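PDB 1RH1: colicin B from Escherichia coli, which kills E. coli and close relatives by forming a channel that depolarises the cytoplasmic membrane and dissipates cellular energy. Local coordinates for residues G16-R27 against A257-N265; S62-R70 against P93-A101. One frame throughout, in Å; residues are numbered along the deposited sequence.

Contact 1 of 2, residues G16-R27 against A257-N265; sequences GDTMVVWPSTGR and AGYTMSSNN
M19 lies along the carbonyl oxygens of G258-T260 and the methyl end of M261, and its side chain can be followed atom by atom. M19 CB sits 3.6 Å from Y259 O. M19 CG, held anti to the carbonyl carbon (chi1 -73°), comes to 3.2 Å from G258 O. The chain then bends at chi3, M19 SD meets M261 CE at 3.7 Å, and M19 CE finishes 3.5 Å from T260 O. M261 reaches back in return, its methyl group ending against G16, while the side chains of M261 and V21 cross at about a right angle, CG of M261 near CG2 of V21.

The backbones pair as parallel strands, V20 with T260, V21 with M261 and W22 with S262. V20 N donates to Y259 O (2.7 Å), and W22 N to M261 O (2.9 Å), the latter donor lying about 50° above the carbonyl plane. V21 and M261 share one face of this ribbon; V20, T260, W22 and S262 share the other. There CG2 of V20 meets CG2 of T260, and the indole of W22 has S262 CA at its edge; the W22 side chain also touches S293 and A300 of helix 291-340. Past the strands, S24 N makes a weak bond to S263 OG at 3.3 Å, whereas S24 OG is hydrogen-bonded to E287.

T260 O and Y259 N are hydrogen-bonded to R297 and E301 of the same long helix. D17-S24 are the TonB box, whose V20-W22 form one of the two strands of a small parallel sheet.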
ATOM      1  N   GLY A  16      -2.631  -8.247   1.352  1.00 52.94           N
ATOM      2  CA  GLY A  16      -2.363  -8.097   2.783  1.00 50.34           C
ATOM      3  C   GLY A  16      -2.861  -6.806   3.442  1.00 51.36           C
ATOM      4  O   GLY A  16      -2.513  -6.552   4.601  1.00 50.34           O
ATOM      5  N   ASP A  17      -3.734  -6.058   2.724  1.00 45.03           N
ATOM      6  CA  ASP A  17      -4.206  -4.695   2.980  1.00 44.08           C
ATOM      7  C   ASP A  17      -3.072  -3.784   3.472  1.00 38.48           C
ATOM      8  O   ASP A  17      -2.979  -3.237   4.572  1.00 34.82           O
ATOM      9  CB  ASP A  17      -5.427  -4.720   3.958  1.00 44.23           C
ATOM     10  CG  ASP A  17      -5.286  -5.019   5.449  1.00 46.61           C
ATOM     11  OD1 ASP A  17      -5.622  -4.140   6.244  1.00 47.23           O
ATOM     12  OD2 ASP A  17      -4.889  -6.125   5.819  1.00 47.75           O
ATOM     13  N   THR A  18      -2.200  -3.702   2.449  1.00 34.10           N
ATOM     14  CA  THR A  18      -0.921  -3.001   2.326  1.00 30.42           C
ATOM     15  C   THR A  18       0.236  -3.668   3.084  1.00 29.38           C
ATOM     16  O   THR A  18       1.273  -3.035   3.312  1.00 29.59           O
ATOM     17  CB  THR A  18      -1.001  -1.497   2.803  1.00 30.42           C
ATOM     18  OG1 THR A  18      -2.350  -1.029   2.737  1.00 28.33           O
ATOM     19  CG2 THR A  18      -0.103  -0.614   1.915  1.00 27.55           C
ATOM     20  N   MET A  19       0.153  -4.949   3.460  1.00 22.54           N
ATOM     21  CA  MET A  19       1.240  -5.559   4.207  1.00 18.77           C
ATOM     22  C   MET A  19       2.151  -6.488   3.415  1.00 18.86           C
ATOM     23  O   MET A  19       1.702  -7.298   2.599  1.00 20.78           O
ATOM     24  CB  MET A  19       0.647  -6.300   5.395  1.00 16.28           C
ATOM     25  CG  MET A  19       0.166  -5.353   6.466  1.00 10.86           C
ATOM     26  SD  MET A  19      -0.949  -6.206   7.597  1.00 13.36           S
ATOM     27  CE  MET A  19       0.193  -6.792   8.814  1.00 17.61           C
ATOM     28  N   VAL A  20       3.466  -6.356   3.653  1.00 17.15           N
ATOM     29  CA  VAL A  20       4.481  -7.183   3.000  1.00 16.81           C
ATOM     30  C   VAL A  20       4.718  -8.426   3.852  1.00 15.76           C
ATOM     31  O   VAL A  20       4.490  -8.379   5.057  1.00 14.82           O
ATOM     32  CB  VAL A  20       5.833  -6.398   2.812  1.00 15.50           C
ATOM     33  CG1 VAL A  20       5.542  -4.972   2.342  1.00 18.18           C
ATOM     34  CG2 VAL A  20       6.615  -6.272   4.107  1.00 18.89           C
ATOM     35  N   VAL A  21       5.153  -9.564   3.299  1.00 16.87           N
ATOM     36  CA  VAL A  21       5.370 -10.747   4.122  1.00 15.02           C
ATOM     37  C   VAL A  21       6.702 -10.817   4.844  1.00 16.83           C
ATOM     38  O   VAL A  21       7.777 -10.478   4.345  1.00 21.25           O
ATOM     39  CB  VAL A  21       5.164 -11.976   3.228  1.00 14.47           C
ATOM     40  CG1 VAL A  21       5.848 -13.246   3.703  1.00 15.70           C
ATOM     41  CG2 VAL A  21       3.683 -12.294   3.318  1.00 17.02           C
ATOM     42  N   TRP A  22       6.604 -11.207   6.104  1.00 16.98           N
ATOM     43  CA  TRP A  22       7.800 -11.504   6.852  1.00 14.41           C
ATOM     44  C   TRP A  22       7.762 -13.022   6.835  1.00 16.54           C
ATOM     45  O   TRP A  22       6.803 -13.616   7.345  1.00 15.97           O
ATOM     46  CB  TRP A  22       7.718 -10.973   8.276  1.00 13.96           C
ATOM     47  CG  TRP A  22       8.935 -11.367   9.084  1.00 12.29           C
ATOM     48  CD1 TRP A  22      10.170 -10.851   8.813  1.00 16.43           C
ATOM     49  CD2 TRP A  22       8.949 -12.250  10.124  1.00 16.96           C
ATOM     50  NE1 TRP A  22      10.987 -11.397   9.675  1.00 17.31           N
ATOM     51  CE2 TRP A  22      10.301 -12.234  10.475  1.00 17.34           C
ATOM     52  CE3 TRP A  22       8.043 -13.050  10.821  1.00 19.08           C
ATOM     53  CZ2 TRP A  22      10.766 -13.016  11.529  1.00 15.23           C
ATOM     54  CZ3 TRP A  22       8.510 -13.833  11.876  1.00 18.39           C
ATOM     55  CH2 TRP A  22       9.859 -13.812  12.222  1.00 16.46           C
ATOM     56  N   PRO A  23       8.747 -13.689   6.197  1.00 15.51           N
ATOM     57  CA  PRO A  23       8.847 -15.142   6.132  1.00 18.66           C
ATOM     58  C   PRO A  23       9.204 -15.527   7.544  1.00 20.63           C
ATOM     59  O   PRO A  23      10.244 -15.103   8.049  1.00 24.24           O
ATOM     60  CB  PRO A  23       9.934 -15.390   5.147  1.00 17.42           C
ATOM     61  CG  PRO A  23      10.078 -14.082   4.397  1.00 18.44           C
ATOM     62  CD  PRO A  23       9.878 -13.082   5.504  1.00 17.16           C
ATOM     63  N   SER A  24       8.318 -16.271   8.196  1.00 20.75           N
ATOM     64  CA  SER A  24       8.490 -16.583   9.603  1.00 25.46           C
ATOM     65  C   SER A  24       9.795 -17.272   9.959  1.00 28.69           C
ATOM     66  O   SER A  24      10.447 -17.889   9.114  1.00 32.67           O
ATOM     67  CB  SER A  24       7.323 -17.438  10.062  1.00 25.75           C
ATOM     68  OG  SER A  24       7.408 -17.670  11.456  1.00 25.77           O
ATOM     69  N   THR A  25      10.166 -17.115  11.236  1.00 32.49           N
ATOM     70  CA  THR A  25      11.381 -17.674  11.817  1.00 36.49           C
ATOM     71  C   THR A  25      11.533 -19.183  11.556  1.00 37.77           C
ATOM     72  O   THR A  25      12.641 -19.641  11.264  1.00 35.99           O
ATOM     73  CB  THR A  25      11.342 -17.294  13.345  1.00 38.28           C
ATOM     74  OG1 THR A  25      12.672 -17.505  13.803  1.00 40.79           O
ATOM     75  CG2 THR A  25      10.329 -18.065  14.214  1.00 37.91           C
ATOM     76  N   GLY A  26      10.422 -19.946  11.586  1.00 39.84           N
ATOM     77  CA  GLY A  26      10.452 -21.373  11.300  1.00 42.54           C
ATOM     78  C   GLY A  26       9.220 -22.120  11.795  1.00 43.65           C
ATOM     79  O   GLY A  26       8.402 -22.611  11.008  1.00 44.44           O
ATOM     80  N   ARG A  27       9.184 -22.184  13.132  1.00 44.49           N
ATOM     81  CA  ARG A  27       8.230 -22.819  14.047  1.00 46.52           C
ATOM     82  C   ARG A  27       9.061 -23.684  14.979  1.00 46.18           C
ATOM     83  O   ARG A  27       9.594 -24.727  14.577  1.00 47.57           O
ATOM     84  CB  ARG A  27       7.178 -23.792  13.429  1.00 46.43           C
ATOM     85  CG  ARG A  27       5.868 -23.170  12.929  1.00 48.31           C
ATOM     86  CD  ARG A  27       4.855 -24.203  12.416  1.00 48.50           C
ATOM     87  NE  ARG A  27       5.311 -24.915  11.223  1.00 48.99           N
ATOM     88  CZ  ARG A  27       4.981 -24.540   9.974  1.00 49.22           C
ATOM     89  NH1 ARG A  27       4.199 -23.479   9.741  1.00 47.57           N
ATOM     90  NH2 ARG A  27       5.470 -25.220   8.934  1.00 47.32           N
ATOM     91  N   ALA A 257      -1.459   0.345  11.855  1.00  4.68           N
ATOM     92  CA  ALA A 257      -1.249  -1.094  11.794  1.00  5.66           C
ATOM     93  C   ALA A 257       0.119  -1.459  11.242  1.00  4.88           C
ATOM     94  O   ALA A 257       0.805  -0.599  10.675  1.00  9.96           O
ATOM     95  CB  ALA A 257      -2.290  -1.758  10.913  1.00  2.00           C
ATOM     96  N   GLY A 258       0.489  -2.742  11.420  1.00  4.12           N
ATOM     97  CA  GLY A 258       1.766  -3.252  10.982  1.00  2.00           C
ATOM     98  C   GLY A 258       1.942  -3.277   9.477  1.00  2.00           C
ATOM     99  O   GLY A 258       1.007  -3.169   8.699  1.00  2.00           O
ATOM    100  N   TYR A 259       3.193  -3.416   9.062  1.00  3.86           N
ATOM    101  CA  TYR A 259       3.554  -3.524   7.666  1.00  7.78           C
ATOM    102  C   TYR A 259       3.947  -4.935   7.221  1.00  8.27           C
ATOM    103  O   TYR A 259       4.004  -5.178   6.010  1.00  9.97           O
ATOM    104  CB  TYR A 259       4.691  -2.585   7.377  1.00  2.00           C
ATOM    105  CG  TYR A 259       4.297  -1.132   7.394  1.00  3.19           C
ATOM    106  CD1 TYR A 259       4.154  -0.466   6.177  1.00  2.00           C
ATOM    107  CD2 TYR A 259       4.140  -0.454   8.607  1.00  3.67           C
ATOM    108  CE1 TYR A 259       3.867   0.893   6.160  1.00  2.00           C
ATOM    109  CE2 TYR A 259       3.848   0.915   8.600  1.00  6.16           C
ATOM    110  CZ  TYR A 259       3.725   1.574   7.369  1.00  6.35           C
ATOM    111  OH  TYR A 259       3.541   2.938   7.345  1.00  5.80           O
ATOM    112  N   THR A 260       4.241  -5.885   8.124  1.00  7.17           N
ATOM    113  CA  THR A 260       4.569  -7.254   7.722  1.00  8.50           C
ATOM    114  C   THR A 260       3.641  -8.334   8.280  1.00  8.51           C
ATOM    115  O   THR A 260       3.314  -8.294   9.464  1.00  8.29           O
ATOM    116  CB  THR A 260       6.012  -7.668   8.128  1.00  5.98           C
ATOM    117  OG1 THR A 260       6.103  -7.336   9.499  1.00 11.35           O
ATOM    118  CG2 THR A 260       7.141  -6.987   7.402  1.00  5.55           C
ATOM    119  N   MET A 261       3.170  -9.297   7.474  1.00  8.00           N
ATOM    120  CA  MET A 261       2.424 -10.422   8.016  1.00 13.09           C
ATOM    121  C   MET A 261       3.337 -11.623   8.084  1.00 13.71           C
ATOM    122  O   MET A 261       3.944 -11.988   7.078  1.00 13.52           O
ATOM    123  CB  MET A 261       1.194 -10.795   7.165  1.00 19.48           C
ATOM    124  CG  MET A 261       1.119 -10.391   5.682  1.00 30.88           C
ATOM    125  SD  MET A 261      -0.521 -10.610   4.915  1.00 38.23           S
ATOM    126  CE  MET A 261      -1.460  -9.423   5.858  1.00 34.46           C
ATOM    127  N   SER A 262       3.475 -12.198   9.294  1.00 14.78           N
ATOM    128  CA  SER A 262       4.260 -13.410   9.584  1.00 14.47           C
ATOM    129  C   SER A 262       3.738 -14.544   8.704  1.00 15.97           C
ATOM    130  O   SER A 262       2.517 -14.666   8.556  1.00 18.60           O
ATOM    131  CB  SER A 262       4.104 -13.752  11.076  1.00 15.91           C
ATOM    132  OG  SER A 262       4.615 -15.013  11.492  1.00 17.42           O
ATOM    133  N   SER A 263       4.584 -15.384   8.082  1.00 15.15           N
ATOM    134  CA  SER A 263       4.059 -16.362   7.130  1.00 16.21           C
ATOM    135  C   SER A 263       3.158 -17.433   7.736  1.00 15.41           C
ATOM    136  O   SER A 263       2.350 -18.032   7.026  1.00 14.34           O
ATOM    137  CB  SER A 263       5.203 -17.059   6.397  1.00 15.50           C
ATOM    138  OG  SER A 263       5.780 -18.096   7.183  1.00 19.46           O
ATOM    139  N   ASN A 264       3.287 -17.658   9.052  1.00 15.15           N
ATOM    140  CA  ASN A 264       2.544 -18.709   9.730  1.00 12.10           C
ATOM    141  C   ASN A 264       1.289 -18.296  10.473  1.00 10.50           C
ATOM    142  O   ASN A 264       0.647 -19.115  11.130  1.00 11.66           O
ATOM    143  CB  ASN A 264       3.502 -19.426  10.674  1.00 16.23           C
ATOM    144  CG  ASN A 264       4.633 -20.171   9.958  1.00 19.31           C
ATOM    145  OD1 ASN A 264       5.726 -20.283  10.507  1.00 21.61           O
ATOM    146  ND2 ASN A 264       4.468 -20.708   8.746  1.00 16.22           N
ATOM    147  N   ASN A 265       0.910 -17.028  10.311  1.00  7.94           N
ATOM    148  CA  ASN A 265      -0.318 -16.430  10.837  1.00  4.15           C
ATOM    149  C   ASN A 265      -1.467 -16.326   9.816  1.00  5.51           C
ATOM    150  O   ASN A 265      -1.272 -15.950   8.656  1.00  2.00           O
ATOM    151  CB  ASN A 265      -0.010 -15.030  11.379  1.00  5.26           C
ATOM    152  CG  ASN A 265       0.835 -14.975  12.640  1.00  5.44           C
ATOM    153  OD1 ASN A 265       1.299 -13.926  13.094  1.00  5.58           O
ATOM    154  ND2 ASN A 265       1.057 -16.134  13.232  1.00 11.64           N
TER

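Contact 2 of 2, residues S62-R70 against P93-A101; sequences SVLFPGIIR and PWGNEKVSA
W94 and F65 carry the largest share of this contact, and they meet ring to ring. The two side chains run next to each other and point the same way, with the centroid of the indole six-membered ring 4.8 Å from that of the phenyl ring and the planes 38° apart, an oblique pairing. W94 CE3 is the atom that presses in: it stands over one face of F65, offset toward the rim, and comes within 3.4 Å of F65 CZ. V63 CG1 lies over the opposite face, so the phenyl ring lies between V63 of strand 62-64 and the tryptophan. With W94 CG anti to the backbone N (chi1 179°) the indole swings over the phenyl face; W94 CB lies near F65 CD2 as well.

P66 and I68 come next, about equally. I68 CD1 pushes into the bend of the other segment, 3.7 Å from W94 O and 3.5 Å from N96 O, while I68 CG1 packs on E97 CB at 3.8 Å. Beside it, P66 crosses P93 at about a right angle, CG to CG.

No hydrogen bond joins the segments; the fit is one of shape. F65-I68 form a type II turn, closed by I68 N to F65 O, with G67 at positive phi. The turn brings G67 CA to 3.6 Å from V99 CG2 and sets P66 O against E97 CG. E97 OE1 accepts a weak capping bond from S100 N, at the start of helix 99-110.

Around this, H91 meets F65 edge-to-face and I242 touches both I68 and W94. Strand 62-64 pairs in parallel with strand 87-90, P66 and P93 rest on strand 139-146, and V99 touches F125 of strand 121-128.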
ATOM      1  N   SER A  62      -9.313 -27.120  24.494  1.00  2.86           N
ATOM      2  CA  SER A  62      -9.748 -25.849  25.045  1.00  5.31           C
ATOM      3  C   SER A  62     -11.095 -25.389  24.511  1.00  5.46           C
ATOM      4  O   SER A  62     -11.695 -26.027  23.655  1.00  5.46           O
ATOM      5  CB  SER A  62      -8.670 -24.830  24.737  1.00  6.43           C
ATOM      6  OG  SER A  62      -8.850 -23.656  25.503  1.00 10.56           O
ATOM      7  N   VAL A  63     -11.601 -24.275  25.035  1.00  8.36           N
ATOM      8  CA  VAL A  63     -12.879 -23.683  24.634  1.00  4.67           C
ATOM      9  C   VAL A  63     -12.648 -22.323  24.010  1.00  3.44           C
ATOM     10  O   VAL A  63     -12.027 -21.423  24.575  1.00  4.97           O
ATOM     11  CB  VAL A  63     -13.819 -23.508  25.848  1.00  4.64           C
ATOM     12  CG1 VAL A  63     -15.129 -22.869  25.468  1.00  4.36           C
ATOM     13  CG2 VAL A  63     -14.149 -24.871  26.392  1.00  8.31           C
ATOM     14  N   LEU A  64     -13.241 -22.182  22.847  1.00  2.00           N
ATOM     15  CA  LEU A  64     -13.176 -20.952  22.104  1.00  3.58           C
ATOM     16  C   LEU A  64     -14.402 -20.042  22.240  1.00  5.86           C
ATOM     17  O   LEU A  64     -15.348 -20.142  21.440  1.00  4.11           O
ATOM     18  CB  LEU A  64     -12.929 -21.369  20.681  1.00  5.53           C
ATOM     19  CG  LEU A  64     -11.610 -21.032  20.023  1.00  3.39           C
ATOM     20  CD1 LEU A  64     -10.439 -21.171  20.975  1.00  2.00           C
ATOM     21  CD2 LEU A  64     -11.508 -21.925  18.806  1.00  2.00           C
ATOM     22  N   PHE A  65     -14.367 -19.185  23.298  1.00  6.72           N
ATOM     23  CA  PHE A  65     -15.362 -18.134  23.554  1.00  2.04           C
ATOM     24  C   PHE A  65     -14.930 -16.919  22.739  1.00  6.83           C
ATOM     25  O   PHE A  65     -13.724 -16.640  22.664  1.00 10.44           O
ATOM     26  CB  PHE A  65     -15.398 -17.628  24.964  1.00  2.00           C
ATOM     27  CG  PHE A  65     -15.575 -18.683  26.012  1.00  2.00           C
ATOM     28  CD1 PHE A  65     -14.489 -19.042  26.803  1.00  4.14           C
ATOM     29  CD2 PHE A  65     -16.814 -19.280  26.197  1.00  4.00           C
ATOM     30  CE1 PHE A  65     -14.647 -20.012  27.791  1.00  5.74           C
ATOM     31  CE2 PHE A  65     -16.967 -20.255  27.188  1.00  3.40           C
ATOM     32  CZ  PHE A  65     -15.886 -20.622  27.987  1.00  4.55           C
ATOM     33  N   PRO A  66     -15.821 -16.147  22.093  1.00  6.52           N
ATOM     34  CA  PRO A  66     -15.408 -15.045  21.236  1.00  5.54           C
ATOM     35  C   PRO A  66     -14.818 -13.893  22.023  1.00  7.62           C
ATOM     36  O   PRO A  66     -15.263 -13.521  23.120  1.00  6.42           O
ATOM     37  CB  PRO A  66     -16.663 -14.711  20.445  1.00  5.87           C
ATOM     38  CG  PRO A  66     -17.826 -15.211  21.254  1.00  3.53           C
ATOM     39  CD  PRO A  66     -17.257 -16.413  21.983  1.00  7.27           C
ATOM     40  N   GLY A  67     -13.679 -13.500  21.441  1.00  7.92           N
ATOM     41  CA  GLY A  67     -12.856 -12.425  21.954  1.00  5.93           C
ATOM     42  C   GLY A  67     -11.802 -12.876  22.939  1.00  2.76           C
ATOM     43  O   GLY A  67     -10.847 -12.143  23.151  1.00  5.32           O
ATOM     44  N   ILE A  68     -11.936 -14.053  23.559  1.00  5.50           N
ATOM     45  CA  ILE A  68     -10.961 -14.550  24.529  1.00  6.47           C
ATOM     46  C   ILE A  68      -9.876 -15.466  23.919  1.00  6.20           C
ATOM     47  O   ILE A  68     -10.115 -16.621  23.546  1.00  5.52           O
ATOM     48  CB  ILE A  68     -11.759 -15.278  25.692  1.00  5.93           C
ATOM     49  CG1 ILE A  68     -12.669 -14.305  26.437  1.00  3.93           C
ATOM     50  CG2 ILE A  68     -10.799 -15.807  26.742  1.00  3.81           C
ATOM     51  CD1 ILE A  68     -13.602 -14.896  27.526  1.00  2.00           C
ATOM     52  N   ILE A  69      -8.646 -14.920  23.861  1.00  4.86           N
ATOM     53  CA  ILE A  69      -7.443 -15.595  23.362  1.00  4.51           C
ATOM     54  C   ILE A  69      -7.063 -16.818  24.176  1.00  5.54           C
ATOM     55  O   ILE A  69      -7.098 -16.824  25.413  1.00  8.26           O
ATOM     56  CB  ILE A  69      -6.215 -14.669  23.369  1.00  2.00           C
ATOM     57  CG1 ILE A  69      -6.491 -13.406  22.601  1.00  2.00           C
ATOM     58  CG2 ILE A  69      -5.048 -15.366  22.706  1.00  2.00           C
ATOM     59  CD1 ILE A  69      -5.327 -12.421  22.684  1.00  2.29           C
ATOM     60  N   ARG A  70      -6.678 -17.844  23.400  1.00  9.39           N
ATOM     61  CA  ARG A  70      -6.273 -19.148  23.898  1.00  2.00           C
ATOM     62  C   ARG A  70      -5.079 -19.732  23.159  1.00  3.15           C
ATOM     63  O   ARG A  70      -4.917 -19.697  21.941  1.00  2.00           O
ATOM     64  CB  ARG A  70      -7.412 -20.135  23.784  1.00  2.00           C
ATOM     65  CG  ARG A  70      -8.643 -19.783  24.570  1.00  3.01           C
ATOM     66  CD  ARG A  70      -8.489 -20.016  26.051  1.00  5.30           C
ATOM     67  NE  ARG A  70      -9.662 -20.768  26.464  1.00  8.61           N
ATOM     68  CZ  ARG A  70      -9.762 -21.486  27.580  1.00  7.73           C
ATOM     69  NH1 ARG A  70      -8.745 -21.562  28.442  1.00  8.26           N
ATOM     70  NH2 ARG A  70     -10.895 -22.160  27.796  1.00  7.60           N
ATOM     71  N   PRO A  93     -21.174 -16.498  23.288  1.00  7.58           N
ATOM     72  CA  PRO A  93     -20.733 -15.485  24.231  1.00  6.39           C
ATOM     73  C   PRO A  93     -20.891 -15.819  25.705  1.00  8.70           C
ATOM     74  O   PRO A  93     -21.950 -16.219  26.204  1.00 12.79           O
ATOM     75  CB  PRO A  93     -21.498 -14.259  23.803  1.00  2.81           C
ATOM     76  CG  PRO A  93     -21.346 -14.359  22.311  1.00  5.57           C
ATOM     77  CD  PRO A  93     -21.656 -15.843  22.074  1.00  6.18           C
ATOM     78  N   TRP A  94     -19.709 -15.771  26.325  1.00  8.77           N
ATOM     79  CA  TRP A  94     -19.538 -15.908  27.765  1.00  8.61           C
ATOM     80  C   TRP A  94     -18.211 -15.262  28.179  1.00  7.31           C
ATOM     81  O   TRP A  94     -17.260 -15.204  27.395  1.00  9.07           O
ATOM     82  CB  TRP A  94     -19.552 -17.388  28.138  1.00  8.04           C
ATOM     83  CG  TRP A  94     -19.362 -17.665  29.617  1.00  6.49           C
ATOM     84  CD1 TRP A  94     -20.425 -17.712  30.467  1.00  4.95           C
ATOM     85  CD2 TRP A  94     -18.166 -17.883  30.251  1.00  7.32           C
ATOM     86  NE1 TRP A  94     -19.916 -17.956  31.654  1.00  7.49           N
ATOM     87  CE2 TRP A  94     -18.581 -18.064  31.574  1.00  5.32           C
ATOM     88  CE3 TRP A  94     -16.814 -17.949  29.912  1.00  3.29           C
ATOM     89  CZ2 TRP A  94     -17.647 -18.315  32.575  1.00  5.84           C
ATOM     90  CZ3 TRP A  94     -15.886 -18.199  30.912  1.00  2.32           C
ATOM     91  CH2 TRP A  94     -16.295 -18.380  32.231  1.00  4.31           C
ATOM     92  N   GLY A  95     -18.168 -14.726  29.407  1.00  5.74           N
ATOM     93  CA  GLY A  95     -16.955 -14.217  30.027  1.00  5.27           C
ATOM     94  C   GLY A  95     -16.417 -12.883  29.554  1.00  9.32           C
ATOM     95  O   GLY A  95     -16.897 -12.250  28.610  1.00 10.61           O
ATOM     96  N   ASN A  96     -15.356 -12.487  30.264  1.00  9.51           N
ATOM     97  CA  ASN A  96     -14.715 -11.192  30.055  1.00 10.15           C
ATOM     98  C   ASN A  96     -13.732 -11.214  28.895  1.00 10.54           C
ATOM     99  O   ASN A  96     -12.685 -11.873  28.932  1.00 12.52           O
ATOM    100  CB  ASN A  96     -13.977 -10.763  31.323  1.00  8.63           C
ATOM    101  CG  ASN A  96     -14.719 -11.034  32.634  1.00 13.01           C
ATOM    102  OD1 ASN A  96     -15.949 -10.990  32.745  1.00 14.26           O
ATOM    103  ND2 ASN A  96     -13.948 -11.346  33.673  1.00 11.59           N
ATOM    104  N   GLU A  97     -14.104 -10.525  27.824  1.00  7.99           N
ATOM    105  CA  GLU A  97     -13.228 -10.430  26.677  1.00 12.79           C
ATOM    106  C   GLU A  97     -12.712  -9.021  26.475  1.00 15.52           C
ATOM    107  O   GLU A  97     -13.389  -8.080  26.911  1.00 19.36           O
ATOM    108  CB  GLU A  97     -13.984 -10.922  25.458  1.00 13.59           C
ATOM    109  CG  GLU A  97     -15.436 -10.499  25.280  1.00 16.10           C
ATOM    110  CD  GLU A  97     -15.625  -9.115  24.692  1.00 15.87           C
ATOM    111  OE1 GLU A  97     -15.396  -8.941  23.492  1.00 14.78           O
ATOM    112  OE2 GLU A  97     -16.015  -8.226  25.446  1.00 17.30           O
ATOM    113  N   LYS A  98     -11.536  -8.828  25.847  1.00 13.64           N
ATOM    114  CA  LYS A  98     -10.978  -7.483  25.717  1.00 13.33           C
ATOM    115  C   LYS A  98     -11.103  -6.802  24.349  1.00  9.99           C
ATOM    116  O   LYS A  98     -10.725  -5.627  24.200  1.00  8.80           O
ATOM    117  CB  LYS A  98      -9.511  -7.569  26.177  1.00 14.46           C
ATOM    118  CG  LYS A  98      -8.797  -6.246  26.554  1.00 17.81           C
ATOM    119  CD  LYS A  98      -9.491  -5.414  27.647  1.00 25.67           C
ATOM    120  CE  LYS A  98      -9.633  -6.047  29.046  1.00 29.54           C
ATOM    121  NZ  LYS A  98     -10.500  -5.254  29.912  1.00 27.70           N
ATOM    122  N   VAL A  99     -11.705  -7.491  23.356  1.00  6.59           N
ATOM    123  CA  VAL A  99     -11.816  -6.946  22.005  1.00  2.33           C
ATOM    124  C   VAL A  99     -12.797  -5.811  21.919  1.00  2.00           C
ATOM    125  O   VAL A  99     -12.523  -4.815  21.277  1.00  2.65           O
ATOM    126  CB  VAL A  99     -12.248  -7.987  20.996  1.00  2.00           C
ATOM    127  CG1 VAL A  99     -12.034  -7.420  19.609  1.00  2.00           C
ATOM    128  CG2 VAL A  99     -11.427  -9.247  21.149  1.00  2.00           C
ATOM    129  N   SER A 100     -13.929  -5.923  22.591  1.00  2.16           N
ATOM    130  CA  SER A 100     -14.954  -4.909  22.581  1.00  7.03           C
ATOM    131  C   SER A 100     -14.455  -3.550  23.059  1.00  5.12           C
ATOM    132  O   SER A 100     -14.911  -2.528  22.553  1.00  3.78           O
ATOM    133  CB  SER A 100     -16.074  -5.448  23.434  1.00 10.02           C
ATOM    134  OG  SER A 100     -17.193  -4.582  23.549  1.00 21.67           O
ATOM    135  N   ALA A 101     -13.489  -3.526  23.987  1.00  5.02           N
ATOM    136  CA  ALA A 101     -12.886  -2.280  24.450  1.00  2.00           C
ATOM    137  C   ALA A 101     -11.932  -1.713  23.407  1.00  3.39           C
ATOM    138  O   ALA A 101     -11.973  -0.512  23.141  1.00 11.89           O
ATOM    139  CB  ALA A 101     -12.096  -2.497  25.715  1.00  2.00           C
TER

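In the fold
Both contacts belong to the part of the chain related to the colicin-like bacteriocin tRNase domain, and contact 2 is nested inside the chain loop that contact 1 closes. They do not touch: their centres are 24 Å apart and their nearest atoms about 11 Å. Strand 139-146 borders both, with R140 against R27 and N264 of contact 1, and T144 and Q146 against P66 and P93 of contact 2. The two differ in kind. Contact 1 pairs two strands beside helix 291-340, with its centre about 14 Å from that of the chain; contact 2, about 31 Å out, packs a turn against the lead-in to helix 99-110. The TonB box belongs to contact 1.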